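Local structure of hypothetical protein MG296 homolog (Mycoplasma pneumoniae, 2I15) at residues 69-74 / 97-102; 106-111 / 120-125. The protein is of unknown function but folds as an all-alpha chain of the Mg296 family that packs against further copies of itself. All coordinates share one frame; numbering follows the deposited sequence.

Contact 1: residues 69-74 / 97-102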
loop_
_atom_site.group_PDB
_atom_site.type_symbol
_atom_site.label_atom_id
_atom_site.label_comp_id
_atom_site.label_asym_id
_atom_site.label_seq_id
_atom_site.Cartn_x
_atom_site.Cartn_y
_atom_site.Cartn_z
ATOM N N PHE A 69 15.609 2.631 14.178
ATOM C CA PHE A 69 15.742 3.957 14.746
ATOM C C PHE A 69 15.764 4.948 13.605
ATOM O O PHE A 69 15.149 6.011 13.682
ATOM C CB PHE A 69 17.030 4.055 15.553
ATOM C CG PHE A 69 16.951 3.396 16.894
ATOM C CD1 PHE A 69 17.987 3.547 17.810
ATOM C CD2 PHE A 69 15.830 2.654 17.259
ATOM C CE1 PHE A 69 17.909 2.970 19.079
ATOM C CE2 PHE A 69 15.739 2.069 18.524
ATOM C CZ PHE A 69 16.781 2.228 19.438
ATOM N N ILE A 70 16.463 4.588 12.537
ATOM C CA ILE A 70 16.534 5.462 11.386
ATOM C C ILE A 70 15.212 5.493 10.591
ATOM O O ILE A 70 14.836 6.536 10.063
ATOM C CB ILE A 70 17.727 5.061 10.486
ATOM C CG1 ILE A 70 18.996 5.727 11.026
ATOM C CG2 ILE A 70 17.472 5.462 9.031
ATOM C CD1 ILE A 70 20.270 5.317 10.322
ATOM N N SER A 71 14.512 4.364 10.505
ATOM C CA SER A 71 13.246 4.329 9.778
ATOM C C SER A 71 12.279 5.248 10.518
ATOM O O SER A 71 11.608 6.086 9.918
ATOM C CB SER A 71 12.669 2.906 9.753
ATOM O OG SER A 71 11.404 2.839 9.101
ATOM N N SER A 72 12.236 5.107 11.835
ATOM C CA SER A 72 11.338 5.900 12.652
ATOM C C SER A 72 11.629 7.389 12.548
ATOM O O SER A 72 10.712 8.204 12.493
ATOM C CB SER A 72 11.445 5.447 14.109
ATOM O OG SER A 72 10.181 5.493 14.754
ATOM N N GLU A 73 12.904 7.743 12.513
ATOM C CA GLU A 73 13.302 9.138 12.446
ATOM C C GLU A 73 12.942 9.774 11.107
ATOM O O GLU A 73 12.480 10.910 11.062
ATOM C CB GLU A 73 14.812 9.257 12.708
ATOM C CG GLU A 73 15.247 10.463 13.542
ATOM C CD GLU A 73 15.655 11.667 12.700
ATOM O OE1 GLU A 73 16.329 11.462 11.664
ATOM O OE2 GLU A 73 15.322 12.818 13.080
ATOM N N VAL A 74 13.130 9.051 10.012
ATOM C CA VAL A 74 12.830 9.637 8.716
ATOM C C VAL A 74 11.350 9.736 8.381
ATOM O O VAL A 74 10.972 10.569 7.558
ATOM C CB VAL A 74 13.558 8.897 7.564
ATOM C CG1 VAL A 74 15.063 8.969 7.777
ATOM C CG2 VAL A 74 13.082 7.460 7.482
ATOM N N GLN A 97 2.073 4.817 8.988
ATOM C CA GLN A 97 1.774 4.052 7.797
ATOM C C GLN A 97 3.093 3.812 7.070
ATOM O O GLN A 97 3.367 2.692 6.651
ATOM C CB GLN A 97 0.770 4.807 6.919
ATOM C CG GLN A 97 0.269 3.984 5.739
ATOM C CD GLN A 97 -0.557 2.791 6.175
ATOM O OE1 GLN A 97 -0.548 1.754 5.522
ATOM N NE2 GLN A 97 -1.282 2.936 7.276
ATOM N N SER A 98 3.926 4.849 6.971
ATOM C CA SER A 98 5.223 4.749 6.291
ATOM C C SER A 98 6.207 3.801 6.975
ATOM O O SER A 98 6.966 3.113 6.301
ATOM C CB SER A 98 5.857 6.126 6.175
ATOM O OG SER A 98 4.992 7.007 5.480
ATOM N N PHE A 99 6.204 3.777 8.307
ATOM C CA PHE A 99 7.076 2.889 9.072
ATOM C C PHE A 99 6.661 1.441 8.787
ATOM O O PHE A 99 7.508 0.557 8.601
ATOM C CB PHE A 99 6.918 3.144 10.564
ATOM C CG PHE A 99 7.890 2.373 11.422
ATOM C CD1 PHE A 99 9.188 2.837 11.608
ATOM C CD2 PHE A 99 7.499 1.195 12.067
ATOM C CE1 PHE A 99 10.086 2.151 12.427
ATOM C CE2 PHE A 99 8.395 0.500 12.891
ATOM C CZ PHE A 99 9.689 0.981 13.068
ATOM N N TYR A 100 5.354 1.213 8.717
ATOM C CA TYR A 100 4.830 -0.119 8.456
ATOM C C TYR A 100 5.057 -0.561 7.011
ATOM O O TYR A 100 5.504 -1.684 6.758
ATOM C CB TYR A 100 3.321 -0.182 8.744
ATOM C CG TYR A 100 2.649 -1.448 8.208
ATOM C CD1 TYR A 100 2.687 -2.649 8.922
ATOM C CD2 TYR A 100 1.995 -1.442 6.967
ATOM C CE1 TYR A 100 2.081 -3.809 8.418
ATOM C CE2 TYR A 100 1.393 -2.592 6.455
ATOM C CZ TYR A 100 1.441 -3.766 7.179
ATOM O OH TYR A 100 0.826 -4.894 6.667
ATOM N N GLU A 101 4.724 0.302 6.061
ATOM C CA GLU A 101 4.866 -0.073 4.667
ATOM C C GLU A 101 6.294 -0.460 4.292
ATOM O O GLU A 101 6.521 -1.159 3.297
ATOM C CB GLU A 101 4.326 1.047 3.775
ATOM C CG GLU A 101 2.885 1.434 4.119
ATOM C CD GLU A 101 2.205 2.240 3.038
ATOM O OE1 GLU A 101 2.823 3.216 2.562
ATOM O OE2 GLU A 101 1.052 1.902 2.678
ATOM N N ALA A 102 7.249 -0.052 5.121
ATOM C CA ALA A 102 8.658 -0.376 4.890
ATOM C C ALA A 102 9.030 -1.698 5.574
ATOM O O ALA A 102 9.979 -2.361 5.173
ATOM C CB ALA A 102 9.554 0.750 5.413
#
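Ser71 and Ser72, adjacent on helix 57-75, receive the ring of Phe99 from helix 92-113 in a buried helix-helix contact of this all-alpha fold. The interface is small, 142 Å² over both sides, and no hydrogen bond spans it; one aromatic ring, set against the two small serines with Phe68 of the same helix beside it, does most of the work.

Ser71 comes first along the chain and directs its CB at the facing helix. Its OG, anti to the backbone N (chi1 178°), projects to 3.3 Å from Phe99 CD1, approaching the ring obliquely, while Ser71 CB lies 3.8 Å from Phe99 CE1. The hydroxyl oxygen thus sits by one side of the ring, with Ser71 OG 3.6 Å from Phe99 CE1 as well. That second carbon is shared between the serines, for Ser72 CB stands 3.9 Å from Phe99 CE1.

At Ser72 the backbones come closest, its CA lying 6.3 Å from Phe99 CA. The short side chain of Ser72 lets the rim of the Phe99 ring come up to the main chain. Phe99, with CG anti to its own N (chi1 -174°), extends across the gap although its CB is not aimed straight at the other helix.

The ring is enclosed further by Phe68, one turn earlier on helix 57-75, and by Leu14 of the second subunit, whose Leu11 packs on Ser72. The contact thus joins two helices of one chain and is covered in part by the second subunit. The aromatic edge ends against the amide of Ser72: its N lies near the ring plane, 3.7 Å from Phe99 CE1.

Contact 2: residues 106-111 / 120-125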
loop_
_atom_site.group_PDB
_atom_site.type_symbol
_atom_site.label_atom_id
_atom_site.label_comp_id
_atom_site.label_asym_id
_atom_site.label_seq_id
_atom_site.Cartn_x
_atom_site.Cartn_y
_atom_site.Cartn_z
ATOM N N PHE A 106 9.282 -7.768 6.625
ATOM C CA PHE A 106 9.899 -8.027 7.927
ATOM C C PHE A 106 8.834 -8.586 8.871
ATOM O O PHE A 106 9.058 -9.571 9.572
ATOM C CB PHE A 106 10.423 -6.710 8.496
ATOM C CG PHE A 106 11.248 -6.857 9.746
ATOM C CD1 PHE A 106 12.622 -7.044 9.675
ATOM C CD2 PHE A 106 10.649 -6.789 10.996
ATOM C CE1 PHE A 106 13.385 -7.154 10.830
ATOM C CE2 PHE A 106 11.408 -6.901 12.160
ATOM C CZ PHE A 106 12.774 -7.083 12.069
ATOM N N ILE A 107 7.666 -7.956 8.859
ATOM C CA ILE A 107 6.558 -8.340 9.723
ATOM C C ILE A 107 5.978 -9.734 9.460
ATOM O O ILE A 107 5.562 -10.415 10.402
ATOM C CB ILE A 107 5.476 -7.270 9.634
ATOM C CG1 ILE A 107 6.060 -5.954 10.175
ATOM C CG2 ILE A 107 4.232 -7.686 10.432
ATOM C CD1 ILE A 107 5.198 -4.768 9.936
ATOM N N SER A 108 5.950 -10.161 8.195
ATOM C CA SER A 108 5.427 -11.489 7.847
ATOM C C SER A 108 6.381 -12.557 8.362
ATOM O O SER A 108 5.950 -13.572 8.904
ATOM C CB SER A 108 5.278 -11.649 6.331
ATOM O OG SER A 108 4.256 -10.815 5.823
ATOM N N ALA A 109 7.681 -12.326 8.182
ATOM C CA ALA A 109 8.707 -13.259 8.646
ATOM C C ALA A 109 8.532 -13.466 10.148
ATOM O O ALA A 109 8.541 -14.596 10.651
ATOM C CB ALA A 109 10.080 -12.703 8.368
ATOM N N LEU A 110 8.389 -12.357 10.860
ATOM C CA LEU A 110 8.185 -12.386 12.302
ATOM C C LEU A 110 7.077 -13.397 12.595
ATOM O O LEU A 110 7.216 -14.282 13.444
ATOM C CB LEU A 110 7.754 -10.999 12.791
ATOM C CG LEU A 110 8.782 -9.873 12.859
ATOM C CD1 LEU A 110 8.094 -8.591 13.273
ATOM C CD2 LEU A 110 9.878 -10.235 13.855
ATOM N N ALA A 111 5.970 -13.238 11.873
ATOM C CA ALA A 111 4.809 -14.101 12.011
ATOM C C ALA A 111 5.153 -15.539 11.682
ATOM O O ALA A 111 4.787 -16.449 12.424
ATOM C CB ALA A 111 3.683 -13.609 11.111
ATOM N N ARG A 120 -3.241 -12.454 10.388
ATOM C CA ARG A 120 -3.807 -12.032 11.673
ATOM C C ARG A 120 -2.771 -11.153 12.387
ATOM O O ARG A 120 -3.103 -10.127 13.007
ATOM C CB ARG A 120 -4.166 -13.221 12.561
ATOM C CG ARG A 120 -4.858 -12.775 13.846
ATOM C CD ARG A 120 -4.990 -13.906 14.857
ATOM N NE ARG A 120 -6.389 -14.222 15.126
ATOM C CZ ARG A 120 -7.243 -14.667 14.210
ATOM N NH1 ARG A 120 -6.836 -14.853 12.960
ATOM N NH2 ARG A 120 -8.501 -14.926 14.545
ATOM N N TYR A 121 -1.507 -11.553 12.266
ATOM C CA TYR A 121 -0.410 -10.815 12.875
ATOM C C TYR A 121 -0.511 -9.381 12.350
ATOM O O TYR A 121 -0.614 -8.414 13.122
ATOM C CB TYR A 121 0.927 -11.445 12.461
ATOM C CG TYR A 121 2.117 -10.977 13.269
ATOM C CD1 TYR A 121 2.222 -11.280 14.620
ATOM C CD2 TYR A 121 3.134 -10.229 12.681
ATOM C CE1 TYR A 121 3.310 -10.863 15.365
ATOM C CE2 TYR A 121 4.233 -9.804 13.422
ATOM C CZ TYR A 121 4.305 -10.123 14.767
ATOM O OH TYR A 121 5.368 -9.684 15.522
ATOM N N HIS A 122 -0.486 -9.266 11.026
ATOM C CA HIS A 122 -0.575 -7.982 10.352
ATOM C C HIS A 122 -1.797 -7.175 10.779
ATOM O O HIS A 122 -1.712 -5.967 11.012
ATOM C CB HIS A 122 -0.645 -8.194 8.841
ATOM C CG HIS A 122 0.690 -8.375 8.194
ATOM N ND1 HIS A 122 1.543 -7.329 7.967
ATOM C CD2 HIS A 122 1.300 -9.489 7.733
ATOM C CE1 HIS A 122 2.644 -7.786 7.384
ATOM N NE2 HIS A 122 2.517 -9.084 7.235
ATOM N N GLN A 123 -2.940 -7.844 10.873
ATOM C CA GLN A 123 -4.184 -7.181 11.254
ATOM C C GLN A 123 -4.168 -6.657 12.686
ATOM O O GLN A 123 -4.631 -5.546 12.947
ATOM C CB GLN A 123 -5.349 -8.135 11.009
ATOM C CG GLN A 123 -5.556 -8.365 9.525
ATOM C CD GLN A 123 -6.527 -9.497 9.209
ATOM O OE1 GLN A 123 -6.825 -10.336 10.064
ATOM N NE2 GLN A 123 -7.004 -9.536 7.964
ATOM N N GLN A 124 -3.623 -7.440 13.612
ATOM C CA GLN A 124 -3.541 -6.986 14.991
ATOM C C GLN A 124 -2.683 -5.720 14.972
ATOM O O GLN A 124 -3.057 -4.672 15.517
ATOM C CB GLN A 124 -2.907 -8.077 15.851
ATOM C CG GLN A 124 -3.656 -9.391 15.777
ATOM C CD GLN A 124 -2.971 -10.514 16.544
ATOM O OE1 GLN A 124 -1.793 -10.820 16.318
ATOM N NE2 GLN A 124 -3.714 -11.143 17.452
ATOM N N LEU A 125 -1.546 -5.826 14.293
ATOM C CA LEU A 125 -0.602 -4.722 14.148
ATOM C C LEU A 125 -1.350 -3.432 13.819
ATOM O O LEU A 125 -1.213 -2.431 14.522
ATOM C CB LEU A 125 0.387 -5.033 13.018
ATOM C CG LEU A 125 1.620 -4.159 12.727
ATOM C CD1 LEU A 125 1.262 -2.667 12.612
ATOM C CD2 LEU A 125 2.643 -4.389 13.811
#
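Two rings of helix 120-128, Tyr121 and His122, meet helix 92-113 in different ways. Over one face of the imidazole sits the CG2 methyl of Ile107, a CH-pi contact 3.8 Å from the ring centroid; at the edge and in plane, His122 NE2 is hydrogen-bonded to Ser108 OG at 2.8 Å. The phenol ring has the backbone N of Ala111 over one face, and Ala111 CB is 3.7 Å from Tyr121 CG. Near its rim Tyr121 CD2 lies 3.6 Å from Ile107 CG2, while Leu110 CB reaches Tyr121 CE2 at 3.8 Å.

Ile107 therefore wedges between the rings, its CG2 anti to the backbone N and touching both, a task fitted to a beta-branched side chain. The small side chain of Ala111 lets the tyrosine ring lie close to the helix backbone. The axes of segments 106-111 and 120-125 come within 9.6 Å of each other, with 121° between their directions; the helices are joined by the loop 114-119.

Tyr121 OH is hydrogen-bonded to Glu21 of the second subunit, and Tyr135 meets the His122 ring. With NE2 bound to Ser108 and ND1 also hydrogen-bonded, the buried imidazole has both nitrogens satisfied, which should fix its rotation.

Along the chain the two contacts follow in series. Contact 1 closes the connection between helix 57-75 and helix 92-113, part of which is not modelled; contact 2 then folds helix 120-128 back on the later part of helix 92-113 after the loop 114-119. Helix 92-113 is thus the shared element, with the contact centres about 16 Å apart. Tyr100, whose side chain starts off away from helix 57-75, reaches contact 2: its ring packs on Ile107 and Leu125. Its OH lies 2.9 Å from His122 ND1 and is hydrogen-bonded to Val134 N, tying in the C-terminal tail. Helix 9-23 of the second subunit touches both contacts.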